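Local coordinates for protein cytochrome b5 reductase 4 (Homo sapiens, PDB 3LF5) that binds heme in a cytochrome b5 domain that probably takes electrons from NADH through the protein's own flavin-bearing reductase domain and passes them on, at residues E7-E12 / R79-P84; D20-C25 / R49-D54; R27-N32 / E74-R79. All coordinates share one frame; numbering follows the deposited sequence. Where two conformers were deposited one is given.

Interaction 1 (E7-E12 / R79-P84); sequences EVTEEE and RMAIKP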
ATOM      1  N   GLU A   7     -11.013  -5.641  14.725  1.00 10.17           N
ATOM      2  CA  GLU A   7     -11.306  -5.477  13.304  1.00 10.95           C
ATOM      3  C   GLU A   7     -10.475  -4.304  12.758  1.00 10.80           C
ATOM      4  O   GLU A   7     -10.446  -3.240  13.362  1.00 12.63           O
ATOM      5  CB  GLU A   7     -12.789  -5.178  13.120  1.00 12.84           C
ATOM      6  CG  GLU A   7     -13.206  -5.052  11.675  1.00 16.12           C
ATOM      7  CD  GLU A   7     -14.664  -4.784  11.570  1.00 20.50           C
ATOM      8  OE1 GLU A   7     -15.045  -3.688  11.999  1.00 23.72           O
ATOM      9  OE2 GLU A   7     -15.420  -5.692  11.123  1.00 25.57           O
ATOM     10  N   VAL A   8      -9.839  -4.493  11.608  1.00 10.04           N
ATOM     11  CA  VAL A   8      -8.972  -3.493  11.001  1.00 10.18           C
ATOM     12  C   VAL A   8      -9.586  -3.055   9.670  1.00 10.39           C
ATOM     13  O   VAL A   8      -9.720  -3.851   8.754  1.00 11.64           O
ATOM     14  CB  VAL A   8      -7.544  -4.049  10.779  1.00 10.02           C
ATOM     15  CG1 VAL A   8      -6.662  -2.966  10.183  1.00 12.26           C
ATOM     16  CG2 VAL A   8      -6.968  -4.571  12.087  1.00 11.95           C
ATOM     17  N   THR A   9      -9.970  -1.799   9.569  1.00 11.22           N
ATOM     18  CA  THR A   9     -10.417  -1.281   8.299  1.00 12.36           C
ATOM     19  C   THR A   9      -9.199  -0.923   7.446  1.00 12.30           C
ATOM     20  O   THR A   9      -8.063  -0.821   7.959  1.00 11.49           O
ATOM     21  CB  THR A   9     -11.244  -0.026   8.481  1.00 13.79           C
ATOM     22  OG1 THR A   9     -10.405   0.973   9.048  1.00 14.41           O
ATOM     23  CG2 THR A   9     -12.483  -0.275   9.388  1.00 15.84           C
ATOM     24  N   GLU A  10      -9.379  -0.784   6.138  1.00 13.58           N
ATOM     25  CA  GLU A  10      -8.244  -0.377   5.308  0.50 13.77           C
ATOM     26  C   GLU A  10      -7.748   1.013   5.705  1.00 13.83           C
ATOM     27  O   GLU A  10      -6.553   1.273   5.699  1.00 13.75           O
ATOM     28  CB  GLU A  10      -8.568  -0.424   3.819  0.50 14.53           C
ATOM     29  CG  GLU A  10      -8.447  -1.811   3.257  0.50 15.81           C
ATOM     30  CD  GLU A  10      -8.544  -1.859   1.758  0.50 16.63           C
ATOM     31  OE1 GLU A  10      -8.195  -0.857   1.089  0.50 18.69           O
ATOM     32  OE2 GLU A  10      -8.968  -2.914   1.225  0.50 18.90           O
ATOM     33  N   GLU A  11      -8.659   1.906   6.078  1.00 14.02           N
ATOM     34  CA  GLU A  11      -8.256   3.236   6.539  1.00 14.80           C
ATOM     35  C   GLU A  11      -7.345   3.143   7.773  1.00 13.79           C
ATOM     36  O   GLU A  11      -6.333   3.842   7.870  1.00 14.00           O
ATOM     37  CB  GLU A  11      -9.501   4.048   6.889  1.00 16.59           C
ATOM     38  CG  GLU A  11      -9.243   5.484   7.285  1.00 23.02           C
ATOM     39  CD  GLU A  11     -10.538   6.248   7.544  1.00 29.21           C
ATOM     40  OE1 GLU A  11     -10.448   7.390   8.041  1.00 33.32           O
ATOM     41  OE2 GLU A  11     -11.639   5.700   7.258  1.00 34.86           O
ATOM     42  N   GLU A  12      -7.675   2.251   8.711  1.00 11.65           N
ATOM     43  CA  GLU A  12      -6.821   2.051   9.876  1.00 11.16           C
ATOM     44  C   GLU A  12      -5.483   1.436   9.479  1.00 10.56           C
ATOM     45  O   GLU A  12      -4.431   1.901   9.893  1.00 11.21           O
ATOM     46  CB  GLU A  12      -7.516   1.183  10.918  1.00 11.99           C
ATOM     47  CG  GLU A  12      -6.697   0.915  12.179  1.00 13.82           C
ATOM     48  CD  GLU A  12      -6.424   2.170  13.010  1.00 16.73           C
ATOM     49  OE1 GLU A  12      -7.271   3.100  13.039  1.00 20.78           O
ATOM     50  OE2 GLU A  12      -5.357   2.203  13.677  1.00 18.38           O
ATOM     51  N   ARG A  79      -8.154  -8.961  12.322  1.00  9.89           N
ATOM     52  CA  ARG A  79      -8.604  -9.342  10.998  1.00  9.51           C
ATOM     53  C   ARG A  79      -9.099  -8.136  10.233  1.00 10.06           C
ATOM     54  O   ARG A  79      -9.670  -7.215  10.806  1.00 10.76           O
ATOM     55  CB  ARG A  79      -9.741 -10.353  11.097  1.00 11.01           C
ATOM     56  CG  ARG A  79      -9.368 -11.617  11.855  1.00 12.70           C
ATOM     57  CD  ARG A  79      -8.259 -12.384  11.176  1.00 15.19           C
ATOM     58  NE  ARG A  79      -8.666 -12.525   9.794  1.00 17.03           N
ATOM     59  CZ  ARG A  79      -9.495 -13.446   9.347  1.00 18.13           C
ATOM     60  NH1 ARG A  79      -9.897 -14.438  10.162  1.00 18.43           N
ATOM     61  NH2 ARG A  79      -9.885 -13.386   8.076  1.00 18.09           N
ATOM     62  N   MET A  80      -8.928  -8.163   8.913  1.00 10.31           N
ATOM     63  CA  MET A  80      -9.467  -7.124   8.069  1.00 11.36           C
ATOM     64  C   MET A  80     -10.981  -7.144   8.100  1.00 12.23           C
ATOM     65  O   MET A  80     -11.611  -8.202   8.075  1.00 11.98           O
ATOM     66  CB  MET A  80      -9.014  -7.271   6.628  1.00 12.55           C
ATOM     67  CG  MET A  80      -7.550  -7.016   6.398  1.00 13.38           C
ATOM     68  SD  MET A  80      -6.915  -5.424   6.945  1.00 14.37           S
ATOM     69  CE  MET A  80      -7.794  -4.285   5.918  1.00 14.84           C
ATOM     70  N   ALA A  81     -11.549  -5.949   8.097  1.00 11.86           N
ATOM     71  CA  ALA A  81     -12.980  -5.766   7.971  1.00 12.68           C
ATOM     72  C   ALA A  81     -13.456  -6.330   6.643  1.00 14.37           C
ATOM     73  O   ALA A  81     -12.689  -6.444   5.684  1.00 15.43           O
ATOM     74  CB  ALA A  81     -13.282  -4.261   8.054  1.00 13.59           C
ATOM     75  N   ILE A  82     -14.740  -6.682   6.588  1.00 15.76           N
ATOM     76  CA  ILE A  82     -15.333  -7.162   5.344  1.00 18.44           C
ATOM     77  C   ILE A  82     -16.522  -6.313   4.948  1.00 18.92           C
ATOM     78  O   ILE A  82     -17.127  -5.644   5.776  1.00 20.54           O
ATOM     79  CB  ILE A  82     -15.764  -8.624   5.440  1.00 19.55           C
ATOM     80  CG1 ILE A  82     -16.715  -8.837   6.608  1.00 20.80           C
ATOM     81  CG2 ILE A  82     -14.549  -9.517   5.537  1.00 22.23           C
ATOM     82  CD1 ILE A  82     -17.471 -10.121   6.503  1.00 23.91           C
ATOM     83  N   LYS A  83     -16.850  -6.319   3.659  1.00 20.45           N
ATOM     84  CA  LYS A  83     -18.082  -5.715   3.202  1.00 20.99           C
ATOM     85  C   LYS A  83     -19.183  -6.734   3.430  1.00 19.92           C
ATOM     86  O   LYS A  83     -18.958  -7.924   3.232  1.00 20.41           O
ATOM     87  CB  LYS A  83     -18.032  -5.317   1.716  1.00 21.77           C
ATOM     88  CG  LYS A  83     -17.104  -4.159   1.392  1.00 24.17           C
ATOM     89  N   PRO A  84     -20.371  -6.276   3.832  1.00 20.57           N
ATOM     90  CA  PRO A  84     -21.465  -7.237   4.050  1.00 20.57           C
ATOM     91  C   PRO A  84     -21.746  -8.171   2.857  1.00 20.87           C
ATOM     92  O   PRO A  84     -22.113  -9.333   3.054  1.00 20.11           O
ATOM     93  CB  PRO A  84     -22.649  -6.326   4.351  1.00 20.88           C
ATOM     94  CG  PRO A  84     -22.000  -5.141   5.061  1.00 22.21           C
ATOM     95  CD  PRO A  84     -20.712  -4.933   4.329  1.00 21.08           C
TER

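Interaction 2 (D20-C25 / R49-D54); sequences DDCWIC and RAAGSD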
ATOM      1  N   ASP A  20       8.619   2.031  12.377  1.00 16.77           N
ATOM      2  CA  ASP A  20       8.377   1.846  13.799  1.00 17.62           C
ATOM      3  C   ASP A  20       6.924   1.549  14.148  1.00 16.17           C
ATOM      4  O   ASP A  20       6.627   1.315  15.330  1.00 16.79           O
ATOM      5  CB  ASP A  20       8.876   3.064  14.610  1.00 19.50           C
ATOM      6  CG  ASP A  20       8.020   4.335  14.417  1.00 24.06           C
ATOM      7  OD1 ASP A  20       8.155   5.246  15.267  1.00 30.86           O
ATOM      8  OD2 ASP A  20       7.262   4.476  13.429  1.00 30.47           O
ATOM      9  N   ASP A  21       6.034   1.570  13.152  1.00 15.13           N
ATOM     10  CA  ASP A  21       4.619   1.309  13.356  1.00 14.42           C
ATOM     11  C   ASP A  21       4.074   0.784  12.037  1.00 13.56           C
ATOM     12  O   ASP A  21       3.451   1.500  11.247  1.00 13.98           O
ATOM     13  CB  ASP A  21       3.887   2.567  13.802  1.00 15.62           C
ATOM     14  CG  ASP A  21       2.441   2.313  14.174  1.00 17.35           C
ATOM     15  OD1 ASP A  21       2.006   1.154  14.225  1.00 18.53           O
ATOM     16  OD2 ASP A  21       1.755   3.308  14.477  1.00 24.39           O
ATOM     17  N   CYS A  22       4.364  -0.493  11.799  1.00 11.63           N
ATOM     18  CA  CYS A  22       4.167  -1.125  10.514  1.00 11.28           C
ATOM     19  C   CYS A  22       3.227  -2.290  10.653  1.00 11.08           C
ATOM     20  O   CYS A  22       3.577  -3.294  11.278  1.00 11.94           O
ATOM     21  CB  CYS A  22       5.498  -1.660   9.969  1.00 12.42           C
ATOM     22  SG  CYS A  22       5.398  -2.293   8.287  1.00 14.36           S
ATOM     23  N   TRP A  23       2.024  -2.155  10.100  1.00 10.15           N
ATOM     24  CA  TRP A  23       1.096  -3.278  10.029  1.00  9.60           C
ATOM     25  C   TRP A  23       1.041  -3.793   8.596  1.00  9.29           C
ATOM     26  O   TRP A  23       1.022  -3.030   7.645  1.00 10.49           O
ATOM     27  CB  TRP A  23      -0.324  -2.902  10.469  1.00  9.62           C
ATOM     28  CG  TRP A  23      -0.495  -2.526  11.917  1.00 10.14           C
ATOM     29  CD1 TRP A  23       0.453  -2.380  12.865  1.00 11.43           C
ATOM     30  CD2 TRP A  23      -1.740  -2.223  12.537  1.00 10.85           C
ATOM     31  NE1 TRP A  23      -0.126  -2.042  14.072  1.00 11.79           N
ATOM     32  CE2 TRP A  23      -1.479  -1.926  13.877  1.00 11.38           C
ATOM     33  CE3 TRP A  23      -3.062  -2.187  12.089  1.00 10.72           C
ATOM     34  CZ2 TRP A  23      -2.498  -1.560  14.773  1.00 11.34           C
ATOM     35  CZ3 TRP A  23      -4.058  -1.841  12.972  1.00 11.27           C
ATOM     36  CH2 TRP A  23      -3.772  -1.527  14.298  1.00 12.63           C
ATOM     37  N   ILE A  24       0.938  -5.117   8.470  1.00  9.32           N
ATOM     38  CA  ILE A  24       0.753  -5.754   7.172  1.00  9.87           C
ATOM     39  C   ILE A  24      -0.358  -6.784   7.296  1.00  9.61           C
ATOM     40  O   ILE A  24      -0.442  -7.500   8.303  1.00 11.61           O
ATOM     41  CB  ILE A  24       2.052  -6.441   6.668  1.00 10.30           C
ATOM     42  CG1 ILE A  24       3.192  -5.442   6.545  1.00 12.75           C
ATOM     43  CG2 ILE A  24       1.864  -7.179   5.369  1.00 12.85           C
ATOM     44  CD1 ILE A  24       4.572  -6.072   6.202  1.00 15.51           C
ATOM     45  N   CYS A  25      -1.193  -6.848   6.264  1.00  9.40           N
ATOM     46  CA  CYS A  25      -2.220  -7.859   6.155  1.00 10.02           C
ATOM     47  C   CYS A  25      -1.735  -9.002   5.267  1.00  9.31           C
ATOM     48  O   CYS A  25      -1.261  -8.746   4.167  1.00  9.87           O
ATOM     49  CB  CYS A  25      -3.473  -7.229   5.555  1.00 10.92           C
ATOM     50  SG  CYS A  25      -4.732  -8.379   5.027  1.00 17.02           S
ATOM     51  N   ARG A  49       7.997  -2.767   1.746  1.00 13.02           N
ATOM     52  CA  ARG A  49       7.228  -2.676   0.520  1.00 13.38           C
ATOM     53  C   ARG A  49       5.754  -2.903   0.786  1.00 12.37           C
ATOM     54  O   ARG A  49       4.915  -2.415   0.024  1.00 14.64           O
ATOM     55  CB  ARG A  49       7.716  -3.693  -0.501  1.00 13.54           C
ATOM     56  CG  ARG A  49       9.116  -3.390  -1.018  1.00 15.69           C
ATOM     57  CD  ARG A  49       9.599  -4.517  -1.864  1.00 17.90           C
ATOM     58  NE  ARG A  49       8.868  -4.579  -3.118  1.00 19.06           N
ATOM     59  CZ  ARG A  49       8.979  -5.567  -3.992  1.00 19.64           C
ATOM     60  NH1 ARG A  49       9.806  -6.578  -3.765  1.00 22.15           N
ATOM     61  NH2 ARG A  49       8.255  -5.538  -5.093  1.00 21.82           N
ATOM     62  N   ALA A  50       5.427  -3.639   1.850  1.00 11.59           N
ATOM     63  CA  ALA A  50       4.045  -3.979   2.186  1.00 12.10           C
ATOM     64  C   ALA A  50       3.507  -3.148   3.340  1.00 11.56           C
ATOM     65  O   ALA A  50       2.401  -3.382   3.781  1.00 12.03           O
ATOM     66  CB  ALA A  50       3.901  -5.483   2.495  1.00 12.88           C
ATOM     67  N   ALA A  51       4.242  -2.144   3.811  1.00 11.79           N
ATOM     68  CA  ALA A  51       3.841  -1.399   5.005  1.00 11.69           C
ATOM     69  C   ALA A  51       2.463  -0.766   4.837  1.00 11.48           C
ATOM     70  O   ALA A  51       2.192  -0.101   3.834  1.00 11.83           O
ATOM     71  CB  ALA A  51       4.865  -0.313   5.298  1.00 13.07           C
ATOM     72  N   GLY A  52       1.586  -0.977   5.809  1.00 10.33           N
ATOM     73  CA  GLY A  52       0.279  -0.381   5.785  1.00 11.16           C
ATOM     74  C   GLY A  52      -0.605  -0.901   4.680  1.00 11.31           C
ATOM     75  O   GLY A  52      -1.498  -0.187   4.229  1.00 13.50           O
ATOM     76  N   SER A  53      -0.381  -2.134   4.233  1.00 11.36           N
ATOM     77  CA  SER A  53      -1.097  -2.651   3.063  1.00 12.06           C
ATOM     78  C   SER A  53      -1.324  -4.135   3.165  1.00 11.01           C
ATOM     79  O   SER A  53      -0.825  -4.819   4.066  1.00 10.92           O
ATOM     80  CB  SER A  53      -0.294  -2.397   1.782  1.00 14.29           C
ATOM     81  OG  SER A  53       0.671  -3.408   1.592  1.00 18.40           O
ATOM     82  N   ASP A  54      -2.042  -4.661   2.175  1.00 11.77           N
ATOM     83  CA  ASP A  54      -2.143  -6.093   2.008  0.50 11.59           C
ATOM     84  C   ASP A  54      -0.895  -6.606   1.312  1.00 11.38           C
ATOM     85  O   ASP A  54      -0.653  -6.328   0.122  1.00 13.85           O
ATOM     86  CB  ASP A  54      -3.399  -6.455   1.219  0.50 12.21           C
ATOM     87  CG  ASP A  54      -3.751  -7.896   1.360  0.50 14.42           C
ATOM     88  OD1 ASP A  54      -2.963  -8.726   0.880  0.50 14.68           O
ATOM     89  OD2 ASP A  54      -4.793  -8.194   1.980  0.50 17.82           O
TER

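Interaction 3 (R27-N32 / E74-R79); sequences RGFVYN and ECLVGR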
ATOM      1  N   ARG A  27      -3.407 -12.563   3.935  1.00 11.44           N
ATOM      2  CA  ARG A  27      -4.601 -13.427   3.854  0.50 12.70           C
ATOM      3  C   ARG A  27      -5.642 -13.078   4.912  1.00 12.40           C
ATOM      4  O   ARG A  27      -6.235 -13.943   5.549  1.00 14.17           O
ATOM      5  CB  ARG A  27      -4.226 -14.920   3.887  0.50 13.46           C
ATOM      6  CG  ARG A  27      -4.160 -15.558   2.504  0.50 15.57           C
ATOM      7  CD  ARG A  27      -3.561 -16.958   2.536  0.50 16.52           C
ATOM      8  NE  ARG A  27      -2.109 -16.899   2.628  0.50 19.70           N
ATOM      9  CZ  ARG A  27      -1.304 -16.714   1.588  0.50 21.03           C
ATOM     10  NH1 ARG A  27      -1.806 -16.589   0.362  0.50 21.28           N
ATOM     11  NH2 ARG A  27       0.007 -16.652   1.785  0.50 21.57           N
ATOM     12  N   GLY A  28      -5.853 -11.779   5.084  1.00 12.20           N
ATOM     13  CA  GLY A  28      -6.879 -11.246   5.975  1.00 12.24           C
ATOM     14  C   GLY A  28      -6.464 -11.088   7.425  1.00 11.21           C
ATOM     15  O   GLY A  28      -7.199 -10.489   8.211  1.00 12.10           O
ATOM     16  N   PHE A  29      -5.295 -11.595   7.787  1.00 10.39           N
ATOM     17  CA  PHE A  29      -4.777 -11.472   9.147  1.00 10.63           C
ATOM     18  C   PHE A  29      -3.828 -10.295   9.199  1.00 10.03           C
ATOM     19  O   PHE A  29      -2.945 -10.161   8.322  1.00 11.19           O
ATOM     20  CB  PHE A  29      -4.049 -12.770   9.528  1.00 11.44           C
ATOM     21  CG  PHE A  29      -4.978 -13.915   9.850  1.00 13.21           C
ATOM     22  CD1 PHE A  29      -5.082 -14.383  11.148  1.00 15.77           C
ATOM     23  CD2 PHE A  29      -5.760 -14.508   8.883  1.00 17.56           C
ATOM     24  CE1 PHE A  29      -5.925 -15.450  11.466  1.00 18.05           C
ATOM     25  CE2 PHE A  29      -6.622 -15.554   9.200  1.00 18.77           C
ATOM     26  CZ  PHE A  29      -6.695 -16.019  10.485  1.00 18.98           C
ATOM     27  N   VAL A  30      -3.978  -9.448  10.214  1.00  9.33           N
ATOM     28  CA  VAL A  30      -3.173  -8.220  10.296  1.00  9.63           C
ATOM     29  C   VAL A  30      -2.145  -8.394  11.405  1.00  8.86           C
ATOM     30  O   VAL A  30      -2.480  -8.770  12.524  1.00  9.71           O
ATOM     31  CB  VAL A  30      -4.062  -6.971  10.558  1.00  9.47           C
ATOM     32  CG1 VAL A  30      -3.236  -5.717  10.680  1.00 11.05           C
ATOM     33  CG2 VAL A  30      -5.107  -6.816   9.474  1.00 10.90           C
ATOM     34  N   TYR A  31      -0.882  -8.119  11.079  1.00  9.33           N
ATOM     35  CA  TYR A  31       0.225  -8.264  11.997  1.00  9.34           C
ATOM     36  C   TYR A  31       0.974  -6.966  12.154  1.00  9.63           C
ATOM     37  O   TYR A  31       1.203  -6.263  11.168  1.00  9.88           O
ATOM     38  CB  TYR A  31       1.213  -9.308  11.442  1.00  9.79           C
ATOM     39  CG  TYR A  31       0.605 -10.701  11.415  1.00 10.79           C
ATOM     40  CD1 TYR A  31       0.563 -11.499  12.560  1.00 11.72           C
ATOM     41  CD2 TYR A  31       0.059 -11.201  10.236  1.00 10.42           C
ATOM     42  CE1 TYR A  31      -0.035 -12.743  12.533  1.00 11.77           C
ATOM     43  CE2 TYR A  31      -0.522 -12.448  10.196  1.00 11.62           C
ATOM     44  CZ  TYR A  31      -0.567 -13.215  11.334  1.00 11.90           C
ATOM     45  OH  TYR A  31      -1.165 -14.450  11.269  1.00 14.37           O
ATOM     46  N   ASN A  32       1.359  -6.687  13.398  1.00 10.04           N
ATOM     47  CA  ASN A  32       2.286  -5.634  13.722  0.50 10.17           C
ATOM     48  C   ASN A  32       3.697  -6.144  13.511  1.00 10.32           C
ATOM     49  O   ASN A  32       4.231  -6.815  14.399  1.00 11.63           O
ATOM     50  CB  ASN A  32       2.134  -5.240  15.184  0.50 10.60           C
ATOM     51  CG  ASN A  32       3.159  -4.205  15.582  0.50 10.61           C
ATOM     52  OD1 ASN A  32       3.618  -3.410  14.750  0.50 10.76           O
ATOM     53  ND2 ASN A  32       3.530  -4.204  16.839  0.50 11.52           N
ATOM     54  N   GLU A  74       2.404 -13.696  18.082  1.00 15.64           N
ATOM     55  CA  GLU A  74       2.402 -12.757  19.206  1.00 16.66           C
ATOM     56  C   GLU A  74       2.239 -11.306  18.780  1.00 15.67           C
ATOM     57  O   GLU A  74       2.118 -10.443  19.629  1.00 18.02           O
ATOM     58  CB  GLU A  74       3.667 -12.926  20.056  1.00 17.77           C
ATOM     59  CG  GLU A  74       3.854 -14.332  20.619  1.00 21.03           C
ATOM     60  CD  GLU A  74       2.648 -14.788  21.430  1.00 25.74           C
ATOM     61  OE1 GLU A  74       2.111 -13.963  22.196  1.00 28.32           O
ATOM     62  OE2 GLU A  74       2.229 -15.967  21.314  1.00 30.74           O
ATOM     63  N   CYS A  75       2.265 -11.055  17.461  1.00 13.80           N
ATOM     64  CA  CYS A  75       2.121  -9.749  16.803  0.50 13.34           C
ATOM     65  C   CYS A  75       0.797  -9.619  16.073  1.00 11.97           C
ATOM     66  O   CYS A  75       0.597  -8.644  15.361  1.00 11.35           O
ATOM     67  CB  CYS A  75       3.170  -9.571  15.704  0.50 13.29           C
ATOM     68  SG  CYS A  75       4.861  -9.511  16.184  0.50 18.00           S
ATOM     69  N   LEU A  76      -0.091 -10.594  16.205  1.00 11.67           N
ATOM     70  CA  LEU A  76      -1.392 -10.566  15.551  1.00 11.51           C
ATOM     71  C   LEU A  76      -2.258  -9.451  16.124  1.00 11.02           C
ATOM     72  O   LEU A  76      -2.532  -9.410  17.314  1.00 12.47           O
ATOM     73  CB  LEU A  76      -2.082 -11.912  15.708  1.00 11.87           C
ATOM     74  CG  LEU A  76      -3.462 -12.037  15.070  1.00 12.18           C
ATOM     75  CD1 LEU A  76      -3.416 -11.921  13.556  1.00 11.92           C
ATOM     76  CD2 LEU A  76      -4.084 -13.356  15.477  1.00 13.95           C
ATOM     77  N   VAL A  77      -2.705  -8.552  15.271  1.00 10.10           N
ATOM     78  CA  VAL A  77      -3.578  -7.428  15.630  1.00 10.01           C
ATOM     79  C   VAL A  77      -5.046  -7.836  15.543  1.00 10.26           C
ATOM     80  O   VAL A  77      -5.860  -7.452  16.375  1.00 10.82           O
ATOM     81  CB  VAL A  77      -3.316  -6.237  14.692  1.00  9.55           C
ATOM     82  CG1 VAL A  77      -4.345  -5.106  14.890  1.00 10.50           C
ATOM     83  CG2 VAL A  77      -1.871  -5.754  14.823  1.00 10.76           C
ATOM     84  N   GLY A  78      -5.372  -8.601  14.512  1.00 10.07           N
ATOM     85  CA  GLY A  78      -6.741  -8.971  14.264  1.00 10.14           C
ATOM     86  C   GLY A  78      -6.952  -9.279  12.795  1.00  9.08           C
ATOM     87  O   GLY A  78      -6.090  -9.846  12.136  1.00  9.90           O
ATOM     88  N   ARG A  79      -8.154  -8.961  12.322  1.00  9.89           N
ATOM     89  CA  ARG A  79      -8.604  -9.342  10.998  1.00  9.51           C
ATOM     90  C   ARG A  79      -9.099  -8.136  10.233  1.00 10.06           C
ATOM     91  O   ARG A  79      -9.670  -7.215  10.806  1.00 10.76           O
ATOM     92  CB  ARG A  79      -9.741 -10.353  11.097  1.00 11.01           C
ATOM     93  CG  ARG A  79      -9.368 -11.617  11.855  1.00 12.70           C
ATOM     94  CD  ARG A  79      -8.259 -12.384  11.176  1.00 15.19           C
ATOM     95  NE  ARG A  79      -8.666 -12.525   9.794  1.00 17.03           N
ATOM     96  CZ  ARG A  79      -9.495 -13.446   9.347  1.00 18.13           C
ATOM     97  NH1 ARG A  79      -9.897 -14.438  10.162  1.00 18.43           N
ATOM     98  NH2 ARG A  79      -9.885 -13.386   8.076  1.00 18.09           N
TER
HETATM   99  O   HOH W   1     -10.434 -10.693   7.143  1.00 16.46           O

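Interaction 1 (E7-E12 / R79-P84)
Val8 and Met80 lie side by side on neighbouring parallel strands, their side chains on the same face of the sheet. Two backbone bonds clasp Val8: its N-H reaches Arg79 O at 2.8 Å, and its carbonyl O accepts from Ala81 N at 2.9 Å. The methionine chain is bent twice. CG stands anti to the carbonyl carbon, and the two further bends, at chi2 (-56°) and chi3 (-64°), bring SD and CE in against the partner segment. Met80 SD comes to 4.1 Å from Val8 CG1, while Met80 CE lies 3.5 Å from Val8 O. The same methyl meets Glu10 CG at 3.7 Å, the two chains crossing at about a right angle. With an alanine in place of Met80, the methyl and sulfur would be gone, and the aliphatic part of Glu10 and the Val8 CG1 branch would probably be left with a gap beside them. The carboxylate of Glu10 is engaged beyond the contact, in a salt bridge with Arg49 of the second subunit. On the other face of the strands, Glu7 runs extended from a CG anti to its backbone N (chi1 -177°), which lays CG 3.7 Å from Ala81 CB; the packing there is aliphatic. Just past the strand, Thr9 is the N-cap of helix 10-15, its OG1 accepting from Glu12 N at 3.0 Å. Leu13 of that helix and Val30 of strand 29-32 pack on both Val8 and Met80. A parallel pairing of the N-terminal strand with the last strand, running straight into a capped helix, is characteristic of the cytochrome b5 fold, here on the side remote from the heme.

Interaction 2 (D20-C25 / R49-D54)
Ile24 packs over Ala50 where the strand 21-26 of the cytochrome b5 fold runs beside the type II turn Ala50-Ser53 and pairs in parallel, at Cys25 and Asp54, with the short, weakly bonded strand 53-54 that leads out of the turn. The tight part is apolar. Ile24 CD1 meets Ala50 CB at 3.8 Å, and CG2 approaches the same methyl, both isoleucine branches resting on one side of it. Ala50 also touches the heme, and Ile24 probably backs it from behind. Cys22 adds a second apolar point: chi1 of -173° carries its sulfur to Ala51, with SG and CB 3.6 Å apart.

Backbone bonds tie the segments at two places. Gly52 N donates to Trp23 O at 2.8 Å, a somewhat bent bond; Gly52 takes the positive phi that the third position of the turn needs. Further on, Cys25 N gives Ser53 O an almost straight bond of 3.0 Å. The turn is also braced from within, since Ser53 OG donates to Ala50 O.

The contact opens toward solvent at Asp54, which is exposed and whose OD1 is held by Thr56. The Trp23 ring leads away from the turn to stack on His16, and it is the tryptophan backbone that meets the turn. At this looser end Cys25 is buried while Asp54 is exposed, and in the conformer given, one of two deposited for the aspartate, Cys25 SG lies 3.1 Å from Asp54 OD2.

Interaction 3 (R27-N32 / E74-R79)
Phe29 and Arg79 make the flat stack of this antiparallel pair. The guanidinium lies on the ring with planes only 8° apart and centres separated by 4.0 Å, a cation-pi contact, while Arg79 CD sits over the ring centre at 3.7 Å from the centroid. Bends at chi2 and chi3 (-62° and -50°) fold the arginine over the phenyl face and turn NE to Gly28 O, a bond of 3.0 Å that stays in the guanidinium plane but comes from above the carbonyl plane.

Apolar contacts continue along the same face. Leu76 CD1 touches the edge of Phe29 and lies over a face of Tyr31, 3.6 Å from CE1. Val30 CG1 packs against Val77 CB, which the bulge turns toward the neighbouring strand.

Among the backbone bonds, Val30 N donates to Gly78 O at 2.9 Å and Val30 O accepts from Val77 N at 2.8 Å; Val77 and Gly78 thus both face Val30, a classic beta bulge. Asn32 N reaches Cys75 O beyond it.

Held by the NE bond, a weak water contact at NH2 and a ring on one face, the guanidinium is probably fixed in rotation, its charge partly offset by the pi cloud and the carbonyl.

In the fold
Strand 76-80 joins interactions 1 and 3: one edge pairs in parallel with strand 6-8, the other antiparallel with strand 29-32. Interaction 2 extends the same sheet, because strand 21-26 lies next to strand 29-32, with Ile24 O probably bonded to Tyr31 N. Interaction 1 is a surface contact on the side away from the heme, whereas interactions 2 and 3 are partly buried and nearer the centre of the chain. Chemistry follows place: small apolar contacts in interaction 2, one of them, at Ala50, reaching the heme; aromatic and charged stacking in interaction 3; thioether packing in interaction 1. Met80 against Cys25, and Trp23 against Val8 and Val77, join them.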